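Local coordinates for putative pyridoxal phosphate-dependent transferase (Clostridium difficile, PDB 4DQ6), which is a putative transferase of the class I and II aminotransferase family that carries pyridoxal-5'-phosphate covalently bound in its pocket, at residues A40-F44 against K238-I242; A113-I119 against N135-S141. One frame throughout, in Å; residues are numbered along the deposited sequence. Where two conformers were deposited one is given.

Interaction 1: A40-F44 against K238-I242; sequences ADMDF and KTFNI. With PLP (pyridoxal-5'-phosphate), chain C.
The side-chain amide of N241 makes three hydrogen bonds with the backbone of M42 and F44, the last of them weak, and so fastens the loop 40-44 to the end of helix 237-240. OD1 of N241 accepts from N of M42 at 2.9 Å, an almost linear N-H...O of 175°, although the donor stands above the carbonyl plane instead of lying in it. In the other direction, ND2 of N241 gives a 3.0 Å bond to O of M42, which is tilted from the amide plane, and a weak one to O of F44 at 3.1 Å. Donor and acceptor ends of one amide thus both grip M42, which fixes the orientation of the group. N241 has positive phi as the chain leaves the helix, and its CG is anti to the backbone N (chi1 -159°), an orientation that reaches across to the loop.

Van der Waals contacts of M42 form the second group. The M42 side chain, extended beyond CG, slides past N241 in the opposite direction, with CB 3.5 Å from ND2 of N241. Its CE ends 3.3 Å from the backbone O of both K238 and T239. In the plane of the F44 ring, SD of M42 lies at the edge.

The covalent link forms the third group. NZ of K238 is joined to C4A of pyridoxal-5'-phosphate at 1.3 Å, while CE of the same lysine lies 3.5 Å from O of A40. OD1 of D41 makes a salt bridge with R14, while OD2 accepts a hydrogen bond from the backbone N of Y65 of the second subunit, and the hydroxyl of that Y65 is hydrogen-bonded to the cofactor.

The short NZ-C4A distance is that of a C=N bond, consistent with an internal aldimine, and the amide bonds of N241, three residues on, tie the loop 40-44 to the segment that carries this lysine.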
# COMPACT_ATOMS: atom_id res chain seq x y z
N ALA A 40 -14.60 12.15 2.34
CA ALA A 40 -13.73 13.25 1.88
C ALA A 40 -12.86 12.85 0.69
O ALA A 40 -11.64 12.70 0.79
CB ALA A 40 -12.86 13.73 3.08
N ASP A 41 -13.51 12.75 -0.47
CA ASP A 41 -12.84 12.93 -1.76
C ASP A 41 -13.75 13.85 -2.55
O ASP A 41 -14.85 14.15 -2.13
CB ASP A 41 -12.42 11.62 -2.47
CG ASP A 41 -13.56 10.81 -3.01
OD1 ASP A 41 -14.70 11.33 -3.17
OD2 ASP A 41 -13.33 9.62 -3.34
N MET A 42 -13.27 14.31 -3.69
CA MET A 42 -13.99 15.35 -4.38
C MET A 42 -14.71 14.80 -5.59
O MET A 42 -14.23 13.85 -6.24
CB MET A 42 -13.01 16.42 -4.88
CG MET A 42 -11.95 16.94 -3.90
SD MET A 42 -11.04 18.25 -4.85
CE MET A 42 -9.76 18.62 -3.62
N ASP A 43 -15.82 15.42 -5.97
CA ASP A 43 -16.47 15.09 -7.26
C ASP A 43 -16.02 16.05 -8.35
O ASP A 43 -16.83 16.64 -9.14
CB ASP A 43 -17.97 15.13 -7.12
CG ASP A 43 -18.51 13.97 -6.30
OD1 ASP A 43 -18.48 12.82 -6.79
OD2 ASP A 43 -18.96 14.21 -5.16
N PHE A 44 -14.71 16.16 -8.40
CA PHE A 44 -14.03 16.92 -9.42
C PHE A 44 -12.96 16.07 -10.11
O PHE A 44 -12.37 15.24 -9.54
CB PHE A 44 -13.33 18.12 -8.86
CG PHE A 44 -14.22 19.14 -8.27
CD1 PHE A 44 -15.37 19.60 -8.89
CD2 PHE A 44 -13.86 19.70 -7.08
CE1 PHE A 44 -16.18 20.55 -8.26
CE2 PHE A 44 -14.60 20.68 -6.46
CZ PHE A 44 -15.80 21.08 -7.05
N LYS A 238 -5.57 14.66 -0.34
CA LYS A 238 -6.76 15.50 -0.05
C LYS A 238 -6.70 16.71 -0.99
O LYS A 238 -7.71 17.08 -1.58
CB LYS A 238 -6.82 16.01 1.38
CG LYS A 238 -7.15 14.93 2.39
CD LYS A 238 -8.66 14.61 2.44
CE LYS A 238 -8.97 13.18 2.94
NZ LYS A 238 -9.06 13.00 4.40
N THR A 239 -5.53 17.32 -1.11
CA THR A 239 -5.35 18.56 -1.93
C THR A 239 -5.77 18.39 -3.37
O THR A 239 -6.53 19.21 -3.93
CB THR A 239 -3.91 19.00 -1.88
OG1 THR A 239 -3.44 19.09 -0.51
CG2 THR A 239 -3.64 20.31 -2.74
N PHE A 240 -5.35 17.26 -3.92
CA PHE A 240 -5.48 17.08 -5.34
C PHE A 240 -6.45 15.97 -5.70
O PHE A 240 -6.59 15.67 -6.88
CB PHE A 240 -4.12 16.83 -6.04
CG PHE A 240 -3.22 18.01 -5.97
CD1 PHE A 240 -3.44 19.06 -6.80
CD2 PHE A 240 -2.19 18.09 -5.03
CE1 PHE A 240 -2.64 20.18 -6.79
CE2 PHE A 240 -1.41 19.23 -4.98
CZ PHE A 240 -1.57 20.25 -5.91
N ASN A 241 -7.20 15.41 -4.78
CA ASN A 241 -8.18 14.36 -5.05
C ASN A 241 -7.60 13.12 -5.67
O ASN A 241 -8.14 12.62 -6.71
CB ASN A 241 -9.28 14.88 -5.96
CG ASN A 241 -10.53 14.04 -5.87
OD1 ASN A 241 -10.80 13.37 -4.88
ND2 ASN A 241 -11.33 14.14 -6.87
N ILE A 242 -6.48 12.66 -5.12
CA ILE A 242 -5.81 11.45 -5.62
C ILE A 242 -5.63 10.40 -4.48
O ILE A 242 -4.70 9.61 -4.52
CB ILE A 242 -4.49 11.78 -6.36
CG1 ILE A 242 -3.49 12.55 -5.51
CG2 ILE A 242 -4.81 12.50 -7.68
CD1 ILE A 242 -2.15 12.85 -6.19
N1 PLP C . -6.14 12.43 8.27
C2 PLP C . -7.23 13.26 8.25
C2A PLP C . -7.47 14.35 9.26
C3 PLP C . -8.23 13.15 7.21
O3 PLP C . -9.29 13.94 7.20
C4 PLP C . -8.05 12.14 6.19
C4A PLP C . -9.09 11.93 5.11
C5 PLP C . -6.87 11.30 6.27
C6 PLP C . -5.95 11.47 7.33
C5A PLP C . -6.66 10.27 5.20
O4P PLP C . -5.85 9.31 5.78
P PLP C . -5.23 8.21 4.77
O1P PLP C . -4.11 8.92 4.10
O2P PLP C . -4.85 7.08 5.81
O3P PLP C . -6.41 7.93 3.78

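Interaction 2: A113-I119 against N135-S141; sequences ANDKIMI and NRELIIS
I119 and L138 meet at the apolar centre, their side chains crossing at about a right angle, with CG1 of I119 3.9 Å from CD1 of L138. I119 places CG1 between its backbone N and carbonyl carbon (chi1 71°), and CG1, CG2 and CD1 all come close to that one leucine methyl. The side chains of I117 and L138 on this face also touch V131 of helix 126-133. On the other face, CE of M118 packs against CG2 of I139 at 4.0 Å, and both side chains touch helix 155-161. CG1 and CD1 of I139 also pack on CB, CG and CD of K116.

Between these faces the backbones pair in parallel register, K116 with E137 through I119 with I140, the short strand axes 34° apart. I139 alternates between the partners: its N donates to O of I117 at 2.8 Å (173°), and its O accepts from N of I119 at 2.9 Å. S141 N to I119 O continues the ladder at the far end.

Toward the polar edge, E137 N bonds D115 O and N114 N bonds N135 O, the latter at 2.7 Å. K116 and E137 run side by side, making a long salt bridge of 3.7 Å from NZ to OE1. The R136 guanidinium lies with one face over N of A113, while its own N-H groups bond O of T111 and O of N134.

N135 closes helix 126-133 with a Schellman motif. Strand 116-119, that helix and strand 137-140 form a beta-alpha-beta crossover, which ends the mixed sheet of this aminotransferase-type fold at its 137-140 edge.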
# COMPACT_ATOMS: atom_id res chain seq x y z
N ALA A 113 2.41 -1.13 24.95
CA ALA A 113 1.03 -1.50 25.26
C ALA A 113 0.48 -0.78 26.48
O ALA A 113 1.18 -0.64 27.46
CB ALA A 113 0.92 -3.00 25.45
N ASN A 114 -0.76 -0.30 26.36
CA ASN A 114 -1.46 0.47 27.41
C ASN A 114 -0.87 1.85 27.78
O ASN A 114 -1.36 2.51 28.69
CB ASN A 114 -1.68 -0.39 28.67
CG ASN A 114 -2.15 -1.79 28.33
OD1 ASN A 114 -1.53 -2.78 28.76
ND2 ASN A 114 -3.21 -1.90 27.53
N ASP A 115 0.13 2.35 27.05
CA ASP A 115 0.58 3.75 27.20
C ASP A 115 -0.57 4.65 26.75
O ASP A 115 -1.39 4.27 25.86
CB ASP A 115 1.82 4.08 26.35
CG ASP A 115 3.10 3.64 26.96
OD1 ASP A 115 3.10 3.22 28.14
OD2 ASP A 115 4.16 3.71 26.33
N LYS A 116 -0.61 5.83 27.36
CA LYS A 116 -1.64 6.83 27.07
C LYS A 116 -1.25 7.75 25.90
O LYS A 116 -0.10 8.17 25.81
CB LYS A 116 -1.93 7.67 28.32
CG LYS A 116 -2.65 6.94 29.44
CD LYS A 116 -2.59 7.77 30.71
CE LYS A 116 -3.32 7.12 31.85
NZ LYS A 116 -2.42 6.16 32.55
N ILE A 117 -2.22 8.01 25.01
CA ILE A 117 -2.10 8.85 23.82
C ILE A 117 -3.32 9.75 23.83
O ILE A 117 -4.47 9.28 23.99
CB ILE A 117 -2.08 7.98 22.55
CG1 ILE A 117 -0.84 7.05 22.53
CG2 ILE A 117 -2.14 8.90 21.33
CD1 ILE A 117 -0.76 6.09 21.35
N MET A 118 -3.07 11.04 23.62
CA MET A 118 -4.08 12.05 23.72
C MET A 118 -4.50 12.56 22.37
O MET A 118 -3.64 12.76 21.47
CB MET A 118 -3.58 13.22 24.60
CG MET A 118 -4.57 14.33 24.77
SD MET A 118 -4.09 15.73 25.83
CE MET A 118 -4.24 15.02 27.45
N ILE A 119 -5.82 12.69 22.21
CA ILE A 119 -6.42 13.35 21.00
C ILE A 119 -7.43 14.41 21.41
O ILE A 119 -7.78 14.49 22.62
CB ILE A 119 -7.10 12.35 20.02
CG1 ILE A 119 -8.38 11.78 20.58
CG2 ILE A 119 -6.12 11.26 19.52
CD1 ILE A 119 -9.16 10.90 19.60
N ASN A 135 -3.96 -1.20 21.07
CA ASN A 135 -3.96 -1.53 22.50
C ASN A 135 -3.16 -0.51 23.29
O ASN A 135 -2.42 -0.85 24.24
CB ASN A 135 -3.47 -2.97 22.73
CG ASN A 135 -4.27 -3.97 21.92
OD1 ASN A 135 -3.77 -4.53 20.93
ND2 ASN A 135 -5.56 -4.09 22.24
N ARG A 136 -3.33 0.75 22.94
CA ARG A 136 -2.92 1.84 23.78
C ARG A 136 -4.17 2.44 24.38
O ARG A 136 -5.32 2.17 23.95
CB ARG A 136 -2.11 2.89 23.00
CG ARG A 136 -0.61 2.63 22.83
CD ARG A 136 -0.25 1.29 22.23
NE ARG A 136 1.17 1.13 21.95
CZ ARG A 136 1.74 -0.02 21.62
NH1 ARG A 136 1.05 -1.16 21.60
NH2 ARG A 136 3.04 -0.06 21.40
N GLU A 137 -3.97 3.25 25.41
CA GLU A 137 -5.07 3.87 26.16
C GLU A 137 -5.35 5.27 25.60
O GLU A 137 -4.48 6.11 25.61
CB GLU A 137 -4.76 4.01 27.64
CG GLU A 137 -5.93 4.62 28.41
CD GLU A 137 -5.76 4.74 29.92
OE1 GLU A 137 -4.81 4.18 30.51
OE2 GLU A 137 -6.60 5.45 30.54
N LEU A 138 -6.57 5.48 25.16
CA LEU A 138 -6.95 6.76 24.53
C LEU A 138 -7.35 7.75 25.58
O LEU A 138 -8.25 7.46 26.41
CB LEU A 138 -8.14 6.56 23.59
CG LEU A 138 -8.49 7.80 22.75
CD1 LEU A 138 -7.35 8.29 21.84
CD2 LEU A 138 -9.81 7.55 22.00
N ILE A 139 -6.72 8.92 25.58
CA ILE A 139 -7.12 10.04 26.49
C ILE A 139 -7.67 11.12 25.57
O ILE A 139 -7.06 11.40 24.53
CB ILE A 139 -5.93 10.59 27.28
CG1 ILE A 139 -5.24 9.47 28.10
CG2 ILE A 139 -6.43 11.73 28.19
CD1 ILE A 139 -6.13 8.77 29.08
N ILE A 140 -8.87 11.62 25.87
CA ILE A 140 -9.51 12.63 24.99
C ILE A 140 -9.59 13.94 25.79
O ILE A 140 -10.13 13.96 26.91
CB ILE A 140 -10.92 12.19 24.60
CG1 ILE A 140 -10.90 10.77 24.00
CG2 ILE A 140 -11.56 13.26 23.68
CD1 ILE A 140 -12.24 10.13 23.71
N SER A 141 -9.02 15.01 25.22
CA SER A 141 -9.23 16.35 25.66
C SER A 141 -10.15 17.09 24.72
O SER A 141 -9.68 17.52 23.67
CB SER A 141 -7.90 17.10 25.82
OG SER A 141 -8.15 18.48 26.07

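In the fold
Both segments of interaction 2, 113-119 and 135-141, fall between the two segments of interaction 1. The two centres are 31 Å apart, on opposite sides of the chain's centre, and the nearest atoms remain about 15 Å from each other. Interaction 1 is buried and contains K238, which is bonded to the cofactor; interaction 2 is structural packing at the edge of the seven-stranded mixed sheet, the side chain of I119 lying about 11 Å from pyridoxal-5'-phosphate. Strand 230-234 of that sheet precedes helix 237-240, so the sheet is linked to interaction 1 through the turn after this strand. All four segments belong to the aminotransferase class I and II part of the chain.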